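Long-range contacts in ditrans,polycis-undecaprenyl-diphosphate synthase ((2E,6E)-farnesyl-diphosphate specific) (Acinetobacter baumannii, PDB 6ACS), which probably condenses eight isopentenyl diphosphates with farnesyl diphosphate to make undecaprenyl diphosphate, the precursor of the lipid carrier used in bacterial cell-wall synthesis: residues L9-D18 with T52-F62; V41-C49 with W213-D222. One frame throughout, in Å; residues are numbered along the deposited sequence. Where two conformers were deposited one is given.

Interaction 1: residues L9-D18 with T52-F62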
loop_
_atom_site.group_PDB
_atom_site.type_symbol
_atom_site.label_atom_id
_atom_site.label_comp_id
_atom_site.label_asym_id
_atom_site.label_seq_id
_atom_site.Cartn_x
_atom_site.Cartn_y
_atom_site.Cartn_z
ATOM N N LEU B 9 -16.659 13.223 2.404
ATOM C CA LEU B 9 -16.450 12.395 3.584
ATOM C C LEU B 9 -15.889 11.041 3.182
ATOM O O LEU B 9 -16.305 10.477 2.163
ATOM C CB LEU B 9 -17.752 12.197 4.349
ATOM C CG LEU B 9 -18.152 13.400 5.206
ATOM C CD1 LEU B 9 -19.621 13.328 5.557
ATOM C CD2 LEU B 9 -17.291 13.409 6.471
ATOM N N PRO B 10 -14.945 10.482 3.928
ATOM C CA PRO B 10 -14.460 9.134 3.596
ATOM C C PRO B 10 -15.509 8.081 3.923
ATOM O O PRO B 10 -16.276 8.215 4.884
ATOM C CB PRO B 10 -13.218 8.967 4.482
ATOM C CG PRO B 10 -13.480 9.856 5.660
ATOM C CD PRO B 10 -14.317 11.032 5.139
ATOM N N GLN B 11 -15.523 7.007 3.116
ATOM C CA GLN B 11 -16.379 5.866 3.433
ATOM C C GLN B 11 -15.732 4.941 4.451
ATOM O O GLN B 11 -16.426 4.250 5.207
ATOM C CB GLN B 11 -16.684 5.044 2.174
ATOM C CG GLN B 11 -17.044 5.862 0.950
ATOM C CD GLN B 11 -18.336 5.405 0.298
ATOM O OE1 GLN B 11 -18.968 6.164 -0.444
ATOM N NE2 GLN B 11 -18.739 4.170 0.573
ATOM N N HIS B 12 -14.409 4.888 4.450
ATOM C CA HIS B 12 -13.668 3.954 5.285
ATOM C C HIS B 12 -12.391 4.652 5.740
ATOM O O HIS B 12 -11.553 5.068 4.923
ATOM C CB HIS B 12 -13.391 2.667 4.504
ATOM C CG HIS B 12 -12.764 1.564 5.306
ATOM N ND1 HIS B 12 -12.598 0.298 4.787
ATOM C CD2 HIS B 12 -12.245 1.528 6.560
ATOM C CE1 HIS B 12 -12.010 -0.475 5.688
ATOM N NE2 HIS B 12 -11.776 0.248 6.766
ATOM N N VAL B 13 -12.285 4.823 7.056
ATOM C CA VAL B 13 -11.127 5.428 7.703
ATOM C C VAL B 13 -10.352 4.332 8.408
ATOM O O VAL B 13 -10.940 3.481 9.087
ATOM C CB VAL B 13 -11.549 6.504 8.720
ATOM C CG1 VAL B 13 -10.310 7.049 9.443
ATOM C CG2 VAL B 13 -12.304 7.604 8.014
ATOM N N ALA B 14 -9.031 4.358 8.262
ATOM C CA ALA B 14 -8.158 3.442 8.980
ATOM C C ALA B 14 -7.198 4.263 9.818
ATOM O O ALA B 14 -6.776 5.335 9.397
ATOM C CB ALA B 14 -7.375 2.540 8.024
ATOM N N ILE B 15 -6.838 3.759 11.000
ATOM C CA ILE B 15 -5.944 4.490 11.899
ATOM C C ILE B 15 -4.858 3.566 12.436
ATOM O O ILE B 15 -5.155 2.506 13.001
ATOM C CB ILE B 15 -6.701 5.124 13.082
ATOM C CG1 ILE B 15 -7.876 5.960 12.580
ATOM C CG2 ILE B 15 -5.737 5.993 13.901
ATOM C CD1 ILE B 15 -8.666 6.644 13.715
ATOM N N ILE B 16 -3.605 3.990 12.288
ATOM C CA ILE B 16 -2.470 3.388 12.978
ATOM C C ILE B 16 -2.248 4.215 14.231
ATOM O O ILE B 16 -1.817 5.372 14.151
ATOM C CB ILE B 16 -1.223 3.382 12.096
ATOM C CG1 ILE B 16 -1.487 2.549 10.844
ATOM C CG2 ILE B 16 -0.017 2.832 12.862
ATOM C CD1 ILE B 16 -0.318 2.630 9.865
ATOM N N MET B 17 -2.582 3.627 15.373
ATOM C CA MET B 17 -2.540 4.291 16.670
ATOM C C MET B 17 -1.136 4.076 17.217
ATOM O O MET B 17 -0.810 2.991 17.707
ATOM C CB MET B 17 -3.607 3.700 17.587
ATOM C CG MET B 17 -5.017 3.709 16.992
ATOM S SD MET B 17 -6.262 2.897 18.039
ATOM C CE MET B 17 -5.754 1.183 17.936
ATOM N N ASP B 18 -0.305 5.112 17.161
ATOM C CA ASP B 18 1.093 4.997 17.554
ATOM C C ASP B 18 1.443 6.146 18.486
ATOM O O ASP B 18 1.101 7.301 18.220
ATOM C CB ASP B 18 1.996 5.000 16.307
ATOM C CG ASP B 18 3.455 4.757 16.630
ATOM O OD1 ASP B 18 3.763 4.269 17.746
ATOM O OD2 ASP B 18 4.296 5.066 15.754
ATOM N N THR B 52 -21.079 11.261 11.240
ATOM C CA THR B 52 -20.815 11.789 9.905
ATOM C C THR B 52 -21.134 10.801 8.788
ATOM O O THR B 52 -20.950 11.132 7.612
ATOM C CB THR B 52 -19.367 12.278 9.802
ATOM O OG1 THR B 52 -18.472 11.214 10.146
ATOM C CG2 THR B 52 -19.153 13.425 10.760
ATOM N N GLY B 53 -21.511 9.574 9.110
ATOM C CA GLY B 53 -21.896 8.656 8.070
ATOM C C GLY B 53 -20.766 7.819 7.516
ATOM O O GLY B 53 -20.955 7.178 6.482
ATOM N N VAL B 54 -19.605 7.808 8.171
ATOM C CA VAL B 54 -18.526 6.907 7.773
ATOM C C VAL B 54 -19.019 5.472 7.896
ATOM O O VAL B 54 -19.618 5.095 8.907
ATOM C CB VAL B 54 -17.289 7.148 8.651
ATOM C CG1 VAL B 54 -16.173 6.138 8.323
ATOM C CG2 VAL B 54 -16.782 8.567 8.498
ATOM N N ARG B 55 -18.781 4.662 6.865
ATOM C CA ARG B 55 -19.301 3.299 6.870
ATOM C C ARG B 55 -18.403 2.307 7.601
ATOM O O ARG B 55 -18.891 1.266 8.064
ATOM C CB ARG B 55 -19.508 2.805 5.439
ATOM C CG ARG B 55 -20.559 3.602 4.689
ATOM C CD ARG B 55 -20.838 3.001 3.330
ATOM N NE ARG B 55 -22.145 3.412 2.821
ATOM C CZ ARG B 55 -23.288 2.788 3.099
ATOM N NH1 ARG B 55 -23.294 1.722 3.891
ATOM N NH2 ARG B 55 -24.429 3.234 2.586
ATOM N N ALA B 56 -17.101 2.585 7.689
ATOM C CA ALA B 56 -16.168 1.643 8.288
ATOM C C ALA B 56 -15.006 2.397 8.916
ATOM O O ALA B 56 -14.496 3.356 8.338
ATOM C CB ALA B 56 -15.627 0.650 7.254
ATOM N N LEU B 57 -14.604 1.953 10.097
ATOM C CA LEU B 57 -13.427 2.456 10.798
ATOM C C LEU B 57 -12.609 1.252 11.225
ATOM O O LEU B 57 -13.136 0.366 11.907
ATOM C CB LEU B 57 -13.828 3.290 12.021
ATOM C CG LEU B 57 -12.692 3.701 12.950
ATOM C CD1 LEU B 57 -11.723 4.648 12.222
ATOM C CD2 LEU B 57 -13.282 4.343 14.200
ATOM N N THR B 58 -11.342 1.207 10.816
ATOM C CA THR B 58 -10.467 0.067 11.094
ATOM C C THR B 58 -9.210 0.563 11.801
ATOM O O THR B 58 -8.538 1.468 11.294
ATOM C CB THR B 58 -10.102 -0.659 9.784
ATOM O OG1 THR B 58 -11.311 -1.075 9.118
ATOM C CG2 THR B 58 -9.186 -1.862 10.051
ATOM N N VAL B 59 -8.881 -0.020 12.958
ATOM C CA VAL B 59 -7.805 0.518 13.787
ATOM C C VAL B 59 -6.775 -0.558 14.120
ATOM O O VAL B 59 -7.089 -1.749 14.239
ATOM C CB VAL B 59 -8.358 1.175 15.074
ATOM C CG1 VAL B 59 -9.382 2.238 14.714
ATOM C CG2 VAL B 59 -8.930 0.138 15.995
ATOM N N PHE B 60 -5.532 -0.102 14.296
ATOM C CA PHE B 60 -4.335 -0.933 14.446
ATOM C C PHE B 60 -3.494 -0.344 15.572
ATOM O O PHE B 60 -2.981 0.774 15.434
ATOM C CB PHE B 60 -3.530 -0.893 13.153
ATOM C CG PHE B 60 -2.325 -1.794 13.118
ATOM C CD1 PHE B 60 -2.314 -2.993 13.797
ATOM C CD2 PHE B 60 -1.204 -1.429 12.379
ATOM C CE1 PHE B 60 -1.203 -3.828 13.732
ATOM C CE2 PHE B 60 -0.088 -2.256 12.310
ATOM C CZ PHE B 60 -0.091 -3.455 12.987
ATOM N N ALA B 61 -3.317 -1.071 16.663
ATOM C CA ALA B 61 -2.458 -0.573 17.742
ATOM C C ALA B 61 -0.992 -0.875 17.424
ATOM O O ALA B 61 -0.519 -2.000 17.610
ATOM C CB ALA B 61 -2.867 -1.175 19.081
ATOM N N PHE B 62 -0.280 0.115 16.890
ATOM C CA PHE B 62 1.103 -0.095 16.486
ATOM C C PHE B 62 2.016 -0.189 17.706
ATOM O O PHE B 62 1.726 0.361 18.774
ATOM C CB PHE B 62 1.581 1.034 15.573
ATOM C CG PHE B 62 2.960 0.814 15.018
ATOM C CD1 PHE B 62 3.164 -0.052 13.956
ATOM C CD2 PHE B 62 4.055 1.458 15.570
ATOM C CE1 PHE B 62 4.435 -0.266 13.448
ATOM C CE2 PHE B 62 5.328 1.252 15.066
ATOM C CZ PHE B 62 5.518 0.390 14.002
HETATM O O HOH W 1 2.328 2.969 20.429
#
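H12 to M17 and A56 to A61 pair residue by residue as parallel strands. Their axes lie 4.7 Å apart and 12° from parallel. V13 and I15 each donate and accept, binding A56 O and T58 N, then T58 O and F60 N. M17 N continues the ladder to F60 O. One more bond follows past the strands: F62 N bonds to M17 O at 3.0 Å. At the other end Q11 O receives R55 N and, weakly, A56 N.

Helix 42-52 joins the two strands as a beta-alpha-beta crossover. They are the middle pair of the six-stranded parallel sheet of this cis-prenyltransferase.

On the sheet face of H12, A14 and I16, CG of H12 lies anti to its own N (chi1 -174°), and the ring reaches over A56 toward T58. A56 CB sits over one ring face, 3.6 Å from the centroid. NE2 of H12 and OG1 of T58 share a hydrogen bond of 2.7 Å, and ND1 is bonded to P179 O. Both nitrogens are thus engaged, which fixes the ring's rotation.

On the other face, L57 CD1 packs 3.9 Å from V13 CG1 and also touches I15 CD1. Helix 42-52 covers this side. The M17 chain bends at its end (chi3 -69°), bringing CE within 3.6 Å of A61 N and against V59 CG2.

Toward the C-terminal ends of the strands, I16 CG2 meets F62 CB at 3.6 Å. The poorly ordered F62 ring brings CD2 3.5 Å from D18 CG. D18, the predicted catalytic and magnesium-binding aspartate, is salt-bridged to R186 and accepts N20 N.

Interaction 2: residues V41-C49 with W213-D222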
loop_
_atom_site.group_PDB
_atom_site.type_symbol
_atom_site.label_atom_id
_atom_site.label_comp_id
_atom_site.label_asym_id
_atom_site.label_seq_id
_atom_site.Cartn_x
_atom_site.Cartn_y
_atom_site.Cartn_z
ATOM N N VAL B 41 -9.319 7.255 24.118
ATOM C CA VAL B 41 -9.069 8.122 22.966
ATOM C C VAL B 41 -9.976 7.761 21.798
ATOM O O VAL B 41 -10.411 8.639 21.044
ATOM C CB VAL B 41 -7.578 8.060 22.565
ATOM C CG1 VAL B 41 -7.316 8.881 21.314
ATOM C CG2 VAL B 41 -6.710 8.570 23.701
ATOM N N LEU B 42 -10.251 6.465 21.621
ATOM C CA LEU B 42 -10.945 6.001 20.423
ATOM C C LEU B 42 -12.438 6.333 20.441
ATOM O O LEU B 42 -13.019 6.564 19.378
ATOM C CB LEU B 42 -10.722 4.496 20.245
ATOM C CG LEU B 42 -11.211 3.834 18.950
ATOM C CD1 LEU B 42 -10.606 4.543 17.747
ATOM C CD2 LEU B 42 -10.826 2.365 18.919
ATOM N N ASP B 43 -13.075 6.366 21.619
ATOM C CA ASP B 43 -14.531 6.515 21.672
ATOM C C ASP B 43 -15.059 7.775 20.989
ATOM O O ASP B 43 -16.048 7.671 20.236
ATOM C CB ASP B 43 -15.001 6.457 23.130
ATOM C CG ASP B 43 -14.926 5.064 23.711
ATOM O OD1 ASP B 43 -14.793 4.088 22.939
ATOM O OD2 ASP B 43 -14.995 4.951 24.952
ATOM N N PRO B 44 -14.507 8.978 21.224
ATOM C CA PRO B 44 -15.019 10.158 20.504
ATOM C C PRO B 44 -14.838 10.055 19.008
ATOM O O PRO B 44 -15.659 10.592 18.249
ATOM C CB PRO B 44 -14.185 11.317 21.075
ATOM C CG PRO B 44 -13.596 10.799 22.337
ATOM C CD PRO B 44 -13.438 9.336 22.173
ATOM N N ILE B 45 -13.781 9.360 18.569
ATOM C CA ILE B 45 -13.517 9.172 17.146
ATOM C C ILE B 45 -14.584 8.279 16.531
ATOM O O ILE B 45 -15.139 8.574 15.461
ATOM C CB ILE B 45 -12.114 8.569 16.949
ATOM C CG1 ILE B 45 -11.044 9.449 17.607
ATOM C CG2 ILE B 45 -11.836 8.259 15.465
ATOM C CD1 ILE B 45 -11.021 10.829 17.145
ATOM N N VAL B 46 -14.868 7.158 17.198
ATOM C CA VAL B 46 -15.928 6.264 16.751
ATOM C C VAL B 46 -17.248 7.015 16.640
ATOM O O VAL B 46 -17.992 6.876 15.654
ATOM C CB VAL B 46 -16.042 5.068 17.713
ATOM C CG1 VAL B 46 -17.270 4.256 17.385
ATOM C CG2 VAL B 46 -14.765 4.221 17.664
ATOM N N GLU B 47 -17.577 7.797 17.673
ATOM C CA GLU B 47 -18.840 8.538 17.658
ATOM C C GLU B 47 -18.879 9.573 16.538
ATOM O O GLU B 47 -19.930 9.781 15.914
ATOM C CB GLU B 47 -19.091 9.191 19.021
ATOM C CG GLU B 47 -19.221 8.123 20.121
ATOM C CD GLU B 47 -19.265 8.676 21.533
ATOM O OE1 GLU B 47 -19.699 9.828 21.713
ATOM O OE2 GLU B 47 -18.866 7.942 22.467
ATOM N N HIS B 48 -17.744 10.214 16.241
ATOM C CA HIS B 48 -17.750 11.164 15.134
ATOM C C HIS B 48 -17.966 10.445 13.806
ATOM O O HIS B 48 -18.678 10.946 12.921
ATOM C CB HIS B 48 -16.451 11.974 15.109
ATOM C CG HIS B 48 -16.491 13.129 14.156
ATOM N ND1 HIS B 48 -17.296 14.229 14.359
ATOM C CD2 HIS B 48 -15.855 13.340 12.980
ATOM C CE1 HIS B 48 -17.128 15.085 13.364
ATOM N NE2 HIS B 48 -16.263 14.567 12.511
ATOM N N CYS B 49 -17.354 9.267 13.646
ATOM C CA CYS B 49 -17.563 8.508 12.417
ATOM C C CYS B 49 -19.036 8.163 12.243
ATOM O O CYS B 49 -19.582 8.280 11.142
ATOM C CB CYS B 49 -16.702 7.242 12.419
ATOM S SG CYS B 49 -14.938 7.598 12.180
ATOM N N TRP B 213 -0.602 9.124 19.868
ATOM C CA TRP B 213 -1.973 8.623 19.977
ATOM C C TRP B 213 -2.678 8.998 21.279
ATOM O O TRP B 213 -3.847 9.410 21.211
ATOM C CB TRP B 213 -2.029 7.100 19.778
ATOM C CG TRP B 213 -3.442 6.576 19.910
ATOM C CD1 TRP B 213 -3.950 5.814 20.929
ATOM C CD2 TRP B 213 -4.531 6.827 19.021
ATOM N NE1 TRP B 213 -5.281 5.559 20.711
ATOM C CE2 TRP B 213 -5.664 6.174 19.548
ATOM C CE3 TRP B 213 -4.659 7.533 17.820
ATOM C CZ2 TRP B 213 -6.897 6.201 18.919
ATOM C CZ3 TRP B 213 -5.895 7.559 17.198
ATOM C CH2 TRP B 213 -6.991 6.897 17.744
ATOM N N PRO B 214 -2.072 8.867 22.470
ATOM C CA PRO B 214 -2.811 9.231 23.698
ATOM C C PRO B 214 -3.274 10.672 23.719
ATOM O O PRO B 214 -4.213 11.001 24.455
ATOM C CB PRO B 214 -1.808 8.942 24.821
ATOM C CG PRO B 214 -0.868 7.958 24.256
ATOM C CD PRO B 214 -0.756 8.283 22.795
ATOM N N GLU B 215 -2.649 11.543 22.935
ATOM C CA GLU B 215 -3.030 12.940 22.870
ATOM C C GLU B 215 -3.855 13.256 21.633
ATOM O O GLU B 215 -4.135 14.429 21.377
ATOM C CB GLU B 215 -1.779 13.816 22.908
ATOM C CG GLU B 215 -1.178 13.945 24.284
ATOM C CD GLU B 215 0.307 14.222 24.239
ATOM O OE1 GLU B 215 0.954 13.809 23.253
ATOM O OE2 GLU B 215 0.829 14.858 25.181
ATOM N N PHE B 216 -4.238 12.245 20.850
ATOM C CA PHE B 216 -5.019 12.498 19.648
ATOM C C PHE B 216 -6.445 12.852 20.053
ATOM O O PHE B 216 -7.045 12.171 20.887
ATOM C CB PHE B 216 -4.994 11.268 18.734
ATOM C CG PHE B 216 -5.488 11.529 17.337
ATOM C CD1 PHE B 216 -4.766 12.337 16.470
ATOM C CD2 PHE B 216 -6.670 10.952 16.884
ATOM C CE1 PHE B 216 -5.218 12.577 15.173
ATOM C CE2 PHE B 216 -7.124 11.180 15.584
ATOM C CZ PHE B 216 -6.394 11.994 14.729
ATOM N N THR B 217 -6.973 13.942 19.498
ATOM C CA THR B 217 -8.269 14.461 19.914
ATOM C C THR B 217 -9.254 14.379 18.758
ATOM O O THR B 217 -8.865 14.264 17.590
ATOM C CB THR B 217 -8.178 15.924 20.390
ATOM O OG1 THR B 217 -7.674 16.735 19.319
ATOM C CG2 THR B 217 -7.227 16.036 21.596
ATOM N N VAL B 218 -10.542 14.423 19.102
ATOM C CA VAL B 218 -11.564 14.490 18.059
ATOM C C VAL B 218 -11.426 15.782 17.263
ATOM O O VAL B 218 -11.778 15.824 16.078
ATOM C CB VAL B 218 -12.980 14.299 18.649
ATOM C CG1 VAL B 218 -13.436 15.509 19.441
ATOM C CG2 VAL B 218 -13.974 13.966 17.533
ATOM N N GLU B 219 -10.928 16.857 17.886
ATOM C CA GLU B 219 -10.655 18.073 17.119
ATOM C C GLU B 219 -9.607 17.817 16.037
ATOM O O GLU B 219 -9.741 18.290 14.896
ATOM C CB GLU B 219 -10.195 19.198 18.044
ATOM C CG GLU B 219 -11.302 19.777 18.939
ATOM C CD GLU B 219 -11.578 18.942 20.179
ATOM O OE1 GLU B 219 -10.745 18.064 20.522
ATOM O OE2 GLU B 219 -12.635 19.168 20.809
ATOM N N GLU B 220 -8.547 17.071 16.364
ATOM C CA GLU B 220 -7.567 16.792 15.319
ATOM C C GLU B 220 -8.116 15.817 14.296
ATOM O O GLU B 220 -7.776 15.909 13.108
ATOM C CB GLU B 220 -6.244 16.258 15.885
ATOM C CG GLU B 220 -5.213 16.118 14.746
ATOM C CD GLU B 220 -3.778 15.885 15.191
ATOM O OE1 GLU B 220 -2.895 15.820 14.312
ATOM O OE2 GLU B 220 -3.528 15.786 16.403
ATOM N N PHE B 221 -8.963 14.884 14.728
ATOM C CA PHE B 221 -9.645 14.015 13.768
ATOM C C PHE B 221 -10.507 14.825 12.805
ATOM O O PHE B 221 -10.525 14.552 11.595
ATOM C CB PHE B 221 -10.470 12.967 14.520
ATOM C CG PHE B 221 -11.121 11.946 13.631
ATOM C CD1 PHE B 221 -10.344 11.032 12.937
ATOM C CD2 PHE B 221 -12.499 11.855 13.544
ATOM C CE1 PHE B 221 -10.937 10.067 12.114
ATOM C CE2 PHE B 221 -13.110 10.891 12.747
ATOM C CZ PHE B 221 -12.318 9.994 12.019
ATOM N N ASP B 222 -11.237 15.827 13.326
ATOM C CA ASP B 222 -12.028 16.706 12.467
ATOM C C ASP B 222 -11.133 17.422 11.472
ATOM O O ASP B 222 -11.493 17.595 10.298
ATOM C CB ASP B 222 -12.773 17.764 13.293
ATOM C CG ASP B 222 -13.840 17.184 14.221
ATOM O OD1 ASP B 222 -14.286 16.038 14.021
ATOM O OD2 ASP B 222 -14.212 17.908 15.178
HETATM O O HOH W 2 -9.903 11.191 20.819
#
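D222 OD1 sits over the face of the H48 imidazole, 2.9 Å from NE2, yet the angle is too poor for a hydrogen bond. The ring and carboxylate planes are 49° apart. The H48 ring also meets F221 rim to rim, with its CD2 3.7 Å from F221 CE2.

H48, F221 and D222 lie where helix 42-49 packs on helix 218-222. The axes approach to 9.7 Å and cross at -40°. I45 fills the middle of this interface. In the conformer described, one of two, its CG2 stands over the centre of the F221 ring, 3.8 Å from the centroid. Its CD1 turns back to F221 CB. C49 SG comes obliquely to the same ring, 3.6 Å from CZ. V218 packs between P44 and H48, with its CB 4.0 Å from P44 CB.

At the W213 end, V41 CG1 lies over the six-membered ring of W213, 3.9 Å from its centroid, while L42 CD1 is at the ring edge. One water donates to both V41 O and F216 O and so links the two backbones. T217 is the N-cap of the second helix, its hydroxyl accepting E220 N.

The contact joins two helices on one side of the sheet mainly through apolar and aromatic packing. The H48-D222 pair is probably held by charge attraction if H48 is protonated, a state the nearby carboxylate would favour.

How the interactions relate
The centres of the two interactions are 10 Å apart. Interaction 2 packs on the V13, I15 and M17 face of interaction 1. W213 is one joint; I45 on I15 and F221 on V13 are others. W213 N is 3.0 Å from D18 O, a probable hydrogen bond. W213 CZ2 lies 3.5 Å from M17 SD, and W213 CZ3 3.7 Å from I15 CG2. At the far end V54 N probably bonds to C49 O, 3.0 Å away. The nearest side-chain atoms of W213 and D18 are about 6 Å apart. Interaction 1 supplies D18 of the predicted magnesium site; interaction 2 nears it at its W213-P214 end, with P214 close to G19 of the predicted substrate site.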